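Local coordinates for protein PrgB (Enterococcus faecalis, PDB 6GED) that probably promotes cell aggregation in plasmid transfer as a cell-wall adhesin of the antigen I/II family, this chain being its nucleic-acid-bound, glucan-binding protein C-like part, at residues 51-56 and 84-89; 199-204 and 254-259. One frame throughout, in Å; residues are numbered along the deposited sequence.

Overall arrangement
Both contacts belong to the β-rich adhesin domain, yet they share no secondary-structure element and lie far apart, centres 32 Å and nearest atoms about 20 Å. Contact 1 is partly buried near the periphery, its centre about 21 Å from the centre of the chain, where the start of helix 54-57 meets the turn leading into strand 88-89; its nearest atom is about 9 Å from the bound nucleic acid. Contact 2 is buried, its centre about 16 Å from that of the chain, and joins two loops beside a sodium ion. Accordingly, contact 1 combines aromatic packing with a direct backbone hydrogen bond, whereas contact 2 relies on an indole edge and bridging carboxylates.

Contact 1: residues 51-56 and 84-89; sequences FIKATD and FQNSFV
Phe51 and Phe84 make the aromatic part of this contact. The CA of Phe84 stands 3.9 Å from the centroid of the Phe51 ring and almost on its normal, a CH-pi contact over the face, with Phe84 N above the same ring toward its rim. The two rings meet obliquely, their planes at 43°, with Phe51 CE2 3.8 Å from Phe84 CD2. Ile46 of strand 41-47 touches both side chains, and Tyr100 of strand 99-104 meets the Phe84 ring.

The polar part is mostly backbone. Ala54 N, the first N-H of helix 54-57, donates to Asn86 O at 2.8 Å with an N-H...O angle of 167°, in the carbonyl plane. The same oxygen receives a bond from a water that in turn accepts from Thr55 N, at 3.2 Å. Next along, Ser87 CA makes a C-H...O contact of 3.3 Å with Ile52 O.

Aliphatic contacts flank these bonds. Ala54 CB packs on Val89 CG2 at 3.8 Å. Lys53 CG passes across the Asn86 amide, 3.6 Å from OD1, before its chain bends at chi3 and chi4, carrying NZ to a hydrogen bond with Thr81. Asn86 OD1 itself accepts from Asn83 N.

Strands 50-51 and 88-89 both pair antiparallel with strand 99-104, and Ile52 and Ser87 both bond the backbone of Ala101. Two N-H groups at the helix start, which have no acceptor in a preceding turn, are satisfied by one turn carbonyl, directly and through water, tying together two chain pieces held on that strand.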
ATOM      1  N   PHE A  51     -11.429  10.244  12.563  1.00 23.67           N
ATOM      2  CA  PHE A  51     -11.169   8.908  13.082  1.00 23.34           C
ATOM      3  C   PHE A  51     -12.436   8.056  13.043  1.00 24.80           C
ATOM      4  O   PHE A  51     -13.552   8.551  13.210  1.00 25.56           O
ATOM      5  CB  PHE A  51     -10.614   8.964  14.507  1.00 24.76           C
ATOM      6  CG  PHE A  51      -9.203   9.561  14.583  1.00 24.05           C
ATOM      7  CD1 PHE A  51      -9.025  10.897  14.977  1.00 29.44           C
ATOM      8  CD2 PHE A  51      -8.087   8.810  14.249  1.00 29.61           C
ATOM      9  CE1 PHE A  51      -7.738  11.478  15.054  1.00 29.33           C
ATOM     10  CE2 PHE A  51      -6.781   9.386  14.300  1.00 26.93           C
ATOM     11  CZ  PHE A  51      -6.617  10.736  14.710  1.00 24.76           C
ATOM     12  N   ILE A  52     -12.253   6.772  12.785  1.00 22.87           N
ATOM     13  CA  ILE A  52     -13.353   5.811  12.854  1.00 23.19           C
ATOM     14  C   ILE A  52     -13.247   5.076  14.183  1.00 25.60           C
ATOM     15  O   ILE A  52     -12.212   4.479  14.488  1.00 26.17           O
ATOM     16  CB  ILE A  52     -13.315   4.836  11.667  1.00 23.04           C
ATOM     17  CG1 ILE A  52     -13.524   5.574  10.348  1.00 26.22           C
ATOM     18  CG2 ILE A  52     -14.374   3.734  11.845  1.00 25.95           C
ATOM     19  CD1 ILE A  52     -13.303   4.652   9.111  1.00 24.55           C
ATOM     20  N   LYS A  53     -14.293   5.137  14.996  1.00 25.17           N
ATOM     21  CA  LYS A  53     -14.292   4.380  16.246  1.00 26.42           C
ATOM     22  C   LYS A  53     -14.100   2.891  15.966  1.00 27.13           C
ATOM     23  O   LYS A  53     -14.661   2.355  15.005  1.00 28.75           O
ATOM     24  CB  LYS A  53     -15.607   4.599  17.000  1.00 27.55           C
ATOM     25  CG  LYS A  53     -15.676   5.882  17.778  1.00 35.57           C
ATOM     26  CD  LYS A  53     -17.069   6.088  18.390  1.00 44.71           C
ATOM     27  CE  LYS A  53     -18.163   5.531  17.498  1.00 56.00           C
ATOM     28  NZ  LYS A  53     -18.228   6.267  16.197  1.00 64.39           N
ATOM     29  N   ALA A  54     -13.285   2.228  16.802  1.00 25.89           N
ATOM     30  CA  ALA A  54     -13.046   0.788  16.623  1.00 29.29           C
ATOM     31  C   ALA A  54     -14.349  -0.009  16.699  1.00 28.28           C
ATOM     32  O   ALA A  54     -14.507  -1.011  16.001  1.00 29.79           O
ATOM     33  CB  ALA A  54     -12.066   0.246  17.676  1.00 27.33           C
ATOM     34  N   THR A  55     -15.290   0.407  17.550  1.00 28.58           N
ATOM     35  CA  THR A  55     -16.556  -0.342  17.615  1.00 29.74           C
ATOM     36  C   THR A  55     -17.335  -0.250  16.307  1.00 33.58           C
ATOM     37  O   THR A  55     -18.040  -1.201  15.943  1.00 39.99           O
ATOM     38  CB  THR A  55     -17.428   0.159  18.758  1.00 38.66           C
ATOM     39  OG1 THR A  55     -17.477   1.592  18.731  1.00 45.66           O
ATOM     40  CG2 THR A  55     -16.880  -0.315  20.088  1.00 34.65           C
ATOM     41  N   ASP A  56     -17.246   0.889  15.604  1.00 33.68           N
ATOM     42  CA  ASP A  56     -17.858   1.006  14.286  1.00 29.06           C
ATOM     43  C   ASP A  56     -17.066   0.261  13.228  1.00 29.29           C
ATOM     44  O   ASP A  56     -17.651  -0.381  12.349  1.00 26.67           O
ATOM     45  CB  ASP A  56     -17.970   2.464  13.871  1.00 31.41           C
ATOM     46  CG  ASP A  56     -19.041   3.216  14.638  1.00 37.89           C
ATOM     47  OD1 ASP A  56     -19.911   2.578  15.271  1.00 39.32           O
ATOM     48  OD2 ASP A  56     -19.011   4.460  14.607  1.00 37.85           O
ATOM     49  N   PHE A  84      -8.365   9.761  18.391  1.00 34.46           N
ATOM     50  CA  PHE A  84      -7.154   8.960  18.234  1.00 34.07           C
ATOM     51  C   PHE A  84      -7.214   7.722  19.120  1.00 32.86           C
ATOM     52  O   PHE A  84      -6.963   6.607  18.658  1.00 30.30           O
ATOM     53  CB  PHE A  84      -5.913   9.805  18.544  1.00 27.20           C
ATOM     54  CG  PHE A  84      -4.594   9.098  18.215  1.00 31.60           C
ATOM     55  CD1 PHE A  84      -3.485   9.250  19.034  1.00 40.92           C
ATOM     56  CD2 PHE A  84      -4.479   8.282  17.105  1.00 37.12           C
ATOM     57  CE1 PHE A  84      -2.263   8.598  18.741  1.00 41.80           C
ATOM     58  CE2 PHE A  84      -3.263   7.617  16.797  1.00 38.18           C
ATOM     59  CZ  PHE A  84      -2.157   7.781  17.613  1.00 35.47           C
ATOM     60  N   GLN A  85      -7.689   7.883  20.355  1.00 31.15           N
ATOM     61  CA  GLN A  85      -7.631   6.794  21.323  1.00 36.36           C
ATOM     62  C   GLN A  85      -8.627   5.694  20.996  1.00 36.81           C
ATOM     63  O   GLN A  85      -8.282   4.505  21.052  1.00 35.54           O
ATOM     64  CB  GLN A  85      -7.894   7.331  22.731  1.00 45.20           C
ATOM     65  CG  GLN A  85      -7.432   8.772  22.956  1.00 54.80           C
ATOM     66  CD  GLN A  85      -5.920   8.903  22.964  1.00 64.67           C
ATOM     67  OE1 GLN A  85      -5.198   7.914  22.808  1.00 71.09           O
ATOM     68  NE2 GLN A  85      -5.430  10.128  23.142  1.00 66.08           N
ATOM     69  N   ASN A  86      -9.866   6.050  20.664  1.00 32.63           N
ATOM     70  CA  ASN A  86     -10.843   4.990  20.445  1.00 32.90           C
ATOM     71  C   ASN A  86     -10.870   4.490  19.007  1.00 34.54           C
ATOM     72  O   ASN A  86     -11.658   3.583  18.703  1.00 32.89           O
ATOM     73  CB  ASN A  86     -12.253   5.419  20.908  1.00 30.23           C
ATOM     74  CG  ASN A  86     -12.848   6.576  20.085  1.00 29.79           C
ATOM     75  OD1 ASN A  86     -12.459   6.858  18.940  1.00 30.45           O
ATOM     76  ND2 ASN A  86     -13.817   7.215  20.661  1.00 31.12           N
ATOM     77  N   SER A  87     -10.014   5.018  18.125  1.00 26.19           N
ATOM     78  CA  SER A  87      -9.852   4.435  16.799  1.00 24.73           C
ATOM     79  C   SER A  87      -8.890   3.248  16.790  1.00 24.32           C
ATOM     80  O   SER A  87      -8.638   2.688  15.722  1.00 25.78           O
ATOM     81  CB  SER A  87      -9.344   5.469  15.797  1.00 27.52           C
ATOM     82  OG  SER A  87      -7.978   5.781  16.049  1.00 28.75           O
ATOM     83  N   PHE A  88      -8.325   2.883  17.930  1.00 25.30           N
ATOM     84  CA  PHE A  88      -7.317   1.821  17.968  1.00 32.44           C
ATOM     85  C   PHE A  88      -7.968   0.477  17.712  1.00 26.26           C
ATOM     86  O   PHE A  88      -8.892   0.097  18.430  1.00 27.68           O
ATOM     87  CB  PHE A  88      -6.634   1.794  19.330  1.00 31.72           C
ATOM     88  CG  PHE A  88      -5.578   0.749  19.441  1.00 30.18           C
ATOM     89  CD1 PHE A  88      -5.746  -0.342  20.261  1.00 38.56           C
ATOM     90  CD2 PHE A  88      -4.421   0.855  18.699  1.00 29.67           C
ATOM     91  CE1 PHE A  88      -4.746  -1.306  20.364  1.00 41.38           C
ATOM     92  CE2 PHE A  88      -3.421  -0.097  18.790  1.00 31.72           C
ATOM     93  CZ  PHE A  88      -3.585  -1.177  19.623  1.00 35.31           C
ATOM     94  N   VAL A  89      -7.489  -0.242  16.705  1.00 24.05           N
ATOM     95  CA  VAL A  89      -8.033  -1.542  16.332  1.00 26.03           C
ATOM     96  C   VAL A  89      -6.942  -2.602  16.530  1.00 27.36           C
ATOM     97  O   VAL A  89      -5.766  -2.355  16.246  1.00 28.00           O
ATOM     98  CB  VAL A  89      -8.535  -1.533  14.872  1.00 33.66           C
ATOM     99  CG1 VAL A  89      -8.699  -2.978  14.317  1.00 37.54           C
ATOM    100  CG2 VAL A  89      -9.843  -0.718  14.753  1.00 30.17           C
TER
HETATM  101  O   HOH W   1     -14.245   2.318  19.828  1.00 41.56           O

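Contact 2: residues 199-204 and 254-259; sequences SLNSSL and LKNSDW. With NA (sodium ion), chain D.
Asn256 and Trp259 of the 254-259 loop are the residues that reach 199-204. Ahead of them, Lys255 N donates to Asp258 OD1 at 2.9 Å, closing the loop round the 3-10 turn 256-258. Asn256 opens that turn. With CG anti to its backbone N (chi1 -172°), its amide extends toward Asn201, and ND2 comes 3.6 Å from Asn201 CB. ND2 meets a methylene carbon here, a van der Waals contact; its hydrogen bonds go to Asp246 and Asp260.

Trp259 ends the walk and makes the larger contact, through the six-membered part of its indole. CH2 lies 3.7 Å from Asn201 CA, while CZ2 touches Asn201 CB and CZ3 approaches Ser199 CA. The CA atoms of both residues sit near the ring plane, so the chain 199-201 runs along the indole edge. On one face of the ring lies the carbonyl oxygen of Asn256, which also accepts from Trp259 N. NE1 is held by Ile245 O.

Beside this backbone is a sodium ion, bound by Ser199 O at 2.3 Å, by Asn201 OD1, through a longer bond by Ser199 OG, and by two waters and Glu212.

Asn201 gives its oxygen to the ion and its ND2 to Asp246 OD1, which fixes the rotation of the amide. Asp246 also takes Asn256 ND2 on OD2, bridging the two segments; Asp260, next after Trp259, reaches Ser199 OG with OD1 and holds Asn256 ND2 with OD2. The chemistry therefore implies indirect coupling: with no hydrogen bond between the segments, these two carboxylates and the indole edge hold the second loop against the sodium-binding one, probably helping to shape the metal site.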
ATOM      1  N   SER A 199       3.353  -7.616  -4.224  1.00 15.86           N
ATOM      2  CA  SER A 199       2.032  -8.232  -3.968  1.00 18.74           C
ATOM      3  C   SER A 199       0.947  -7.518  -4.768  1.00 20.27           C
ATOM      4  O   SER A 199      -0.116  -7.211  -4.260  1.00 23.46           O
ATOM      5  CB  SER A 199       1.698  -8.205  -2.472  1.00 22.76           C
ATOM      6  OG  SER A 199       0.593  -9.053  -2.135  1.00 25.72           O
ATOM      7  N   LEU A 200       1.225  -7.273  -6.047  1.00 16.28           N
ATOM      8  CA  LEU A 200       0.281  -6.605  -6.940  1.00 18.43           C
ATOM      9  C   LEU A 200      -0.444  -7.726  -7.668  1.00 16.93           C
ATOM     10  O   LEU A 200      -0.185  -8.038  -8.825  1.00 16.13           O
ATOM     11  CB  LEU A 200       1.014  -5.636  -7.888  1.00 16.60           C
ATOM     12  CG  LEU A 200       1.764  -4.496  -7.183  1.00 21.27           C
ATOM     13  CD1 LEU A 200       2.574  -3.588  -8.177  1.00 20.02           C
ATOM     14  CD2 LEU A 200       0.801  -3.624  -6.385  1.00 25.12           C
ATOM     15  N   ASN A 201      -1.366  -8.353  -6.948  1.00 16.96           N
ATOM     16  CA  ASN A 201      -2.085  -9.490  -7.470  1.00 16.37           C
ATOM     17  C   ASN A 201      -3.207  -9.051  -8.425  1.00 19.79           C
ATOM     18  O   ASN A 201      -3.690  -7.915  -8.391  1.00 19.83           O
ATOM     19  CB  ASN A 201      -2.665 -10.275  -6.298  1.00 17.52           C
ATOM     20  CG  ASN A 201      -3.719  -9.466  -5.534  1.00 25.99           C
ATOM     21  OD1 ASN A 201      -3.398  -8.543  -4.783  1.00 24.31           O
ATOM     22  ND2 ASN A 201      -4.979  -9.807  -5.733  1.00 21.72           N
ATOM     23  N   SER A 202      -3.639  -9.993  -9.266  1.00 17.02           N
ATOM     24  CA  SER A 202      -4.649  -9.729 -10.289  1.00 18.53           C
ATOM     25  C   SER A 202      -5.444 -10.991 -10.566  1.00 18.07           C
ATOM     26  O   SER A 202      -4.871 -12.077 -10.699  1.00 19.64           O
ATOM     27  CB  SER A 202      -4.032  -9.269 -11.616  1.00 17.27           C
ATOM     28  OG  SER A 202      -5.035  -9.093 -12.627  1.00 19.07           O
ATOM     29  N   SER A 203      -6.775 -10.832 -10.664  1.00 19.20           N
ATOM     30  CA  SER A 203      -7.669 -11.873 -11.145  1.00 21.45           C
ATOM     31  C   SER A 203      -8.387 -11.434 -12.423  1.00 20.08           C
ATOM     32  O   SER A 203      -9.430 -12.004 -12.786  1.00 22.47           O
ATOM     33  CB  SER A 203      -8.677 -12.264 -10.058  1.00 24.80           C
ATOM     34  OG  SER A 203      -9.307 -11.084  -9.570  1.00 21.76           O
ATOM     35  N   LEU A 204      -7.854 -10.424 -13.114  1.00 23.88           N
ATOM     36  CA  LEU A 204      -8.574  -9.839 -14.246  1.00 21.37           C
ATOM     37  C   LEU A 204      -8.779 -10.878 -15.340  1.00 22.26           C
ATOM     38  O   LEU A 204      -7.848 -11.604 -15.709  1.00 21.85           O
ATOM     39  CB  LEU A 204      -7.806  -8.643 -14.817  1.00 23.06           C
ATOM     40  CG  LEU A 204      -7.920  -7.333 -14.066  1.00 23.43           C
ATOM     41  CD1 LEU A 204      -6.922  -6.330 -14.669  1.00 18.61           C
ATOM     42  CD2 LEU A 204      -9.353  -6.762 -14.145  1.00 23.19           C
ATOM     43  N   LEU A 254      -1.089 -19.302 -13.196  1.00 22.10           N
ATOM     44  CA  LEU A 254      -0.672 -19.000 -11.839  1.00 18.44           C
ATOM     45  C   LEU A 254      -1.856 -18.817 -10.919  1.00 24.69           C
ATOM     46  O   LEU A 254      -2.864 -18.202 -11.293  1.00 20.75           O
ATOM     47  CB  LEU A 254       0.170 -17.716 -11.783  1.00 20.95           C
ATOM     48  CG  LEU A 254       1.567 -17.862 -12.356  1.00 22.87           C
ATOM     49  CD1 LEU A 254       2.114 -16.433 -12.516  1.00 16.84           C
ATOM     50  CD2 LEU A 254       2.491 -18.760 -11.462  1.00 22.24           C
ATOM     51  N   LYS A 255      -1.676 -19.285  -9.686  1.00 20.20           N
ATOM     52  CA  LYS A 255      -2.548 -19.018  -8.557  1.00 20.26           C
ATOM     53  C   LYS A 255      -1.806 -18.132  -7.577  1.00 22.95           C
ATOM     54  O   LYS A 255      -0.571 -18.057  -7.606  1.00 18.98           O
ATOM     55  CB  LYS A 255      -2.984 -20.327  -7.880  1.00 21.85           C
ATOM     56  CG  LYS A 255      -3.853 -21.122  -8.805  1.00 30.94           C
ATOM     57  CD  LYS A 255      -4.168 -22.505  -8.202  1.00 42.77           C
ATOM     58  CE  LYS A 255      -5.160 -23.254  -9.081  1.00 55.20           C
ATOM     59  NZ  LYS A 255      -4.557 -23.610 -10.406  1.00 60.31           N
ATOM     60  N   ASN A 256      -2.575 -17.469  -6.702  1.00 17.79           N
ATOM     61  CA  ASN A 256      -1.982 -16.479  -5.808  1.00 22.66           C
ATOM     62  C   ASN A 256      -0.873 -17.076  -4.958  1.00 26.00           C
ATOM     63  O   ASN A 256       0.176 -16.442  -4.756  1.00 21.12           O
ATOM     64  CB  ASN A 256      -3.023 -15.867  -4.883  1.00 20.90           C
ATOM     65  CG  ASN A 256      -2.457 -14.685  -4.078  1.00 26.22           C
ATOM     66  OD1 ASN A 256      -2.221 -14.792  -2.868  1.00 23.53           O
ATOM     67  ND2 ASN A 256      -2.242 -13.552  -4.753  1.00 23.36           N
ATOM     68  N   SER A 257      -1.104 -18.271  -4.410  1.00 18.73           N
ATOM     69  CA  SER A 257      -0.100 -18.847  -3.502  1.00 22.62           C
ATOM     70  C   SER A 257       1.109 -19.394  -4.225  1.00 25.64           C
ATOM     71  O   SER A 257       2.040 -19.870  -3.551  1.00 27.76           O
ATOM     72  CB  SER A 257      -0.718 -19.955  -2.635  1.00 22.39           C
ATOM     73  OG  SER A 257      -1.088 -21.051  -3.454  1.00 25.06           O
ATOM     74  N   ASP A 258       1.123 -19.313  -5.548  1.00 21.11           N
ATOM     75  CA  ASP A 258       2.256 -19.748  -6.341  1.00 24.69           C
ATOM     76  C   ASP A 258       3.354 -18.679  -6.343  1.00 25.19           C
ATOM     77  O   ASP A 258       4.413 -18.898  -6.879  1.00 21.62           O
ATOM     78  CB  ASP A 258       1.859 -20.018  -7.796  1.00 22.57           C
ATOM     79  CG  ASP A 258       0.935 -21.214  -7.958  1.00 30.21           C
ATOM     80  OD1 ASP A 258       0.261 -21.304  -9.000  1.00 29.29           O
ATOM     81  OD2 ASP A 258       0.889 -22.064  -7.070  1.00 26.56           O
ATOM     82  N   TRP A 259       3.041 -17.480  -5.860  1.00 19.60           N
ATOM     83  CA  TRP A 259       4.022 -16.392  -5.857  1.00 19.76           C
ATOM     84  C   TRP A 259       3.897 -15.320  -4.769  1.00 19.95           C
ATOM     85  O   TRP A 259       4.864 -14.682  -4.404  1.00 19.68           O
ATOM     86  CB  TRP A 259       4.022 -15.698  -7.223  1.00 16.82           C
ATOM     87  CG  TRP A 259       2.727 -15.030  -7.520  1.00 17.56           C
ATOM     88  CD1 TRP A 259       1.653 -15.573  -8.136  1.00 22.61           C
ATOM     89  CD2 TRP A 259       2.355 -13.701  -7.168  1.00 16.02           C
ATOM     90  NE1 TRP A 259       0.635 -14.671  -8.199  1.00 21.27           N
ATOM     91  CE2 TRP A 259       1.040 -13.511  -7.600  1.00 21.57           C
ATOM     92  CE3 TRP A 259       3.000 -12.662  -6.511  1.00 15.81           C
ATOM     93  CZ2 TRP A 259       0.365 -12.314  -7.414  1.00 19.49           C
ATOM     94  CZ3 TRP A 259       2.327 -11.473  -6.331  1.00 18.67           C
ATOM     95  CH2 TRP A 259       1.026 -11.313  -6.771  1.00 18.77           C
TER
HETATM   96 NA    NA D 601      -1.877  -7.808  -2.925  1.00 27.07          NA
HETATM   97  O   HOH W   2      -2.287 -10.165  -1.956  1.00 33.92           O
HETATM   98  O   HOH W   3      -1.681  -7.092  -0.801  1.00 34.17           O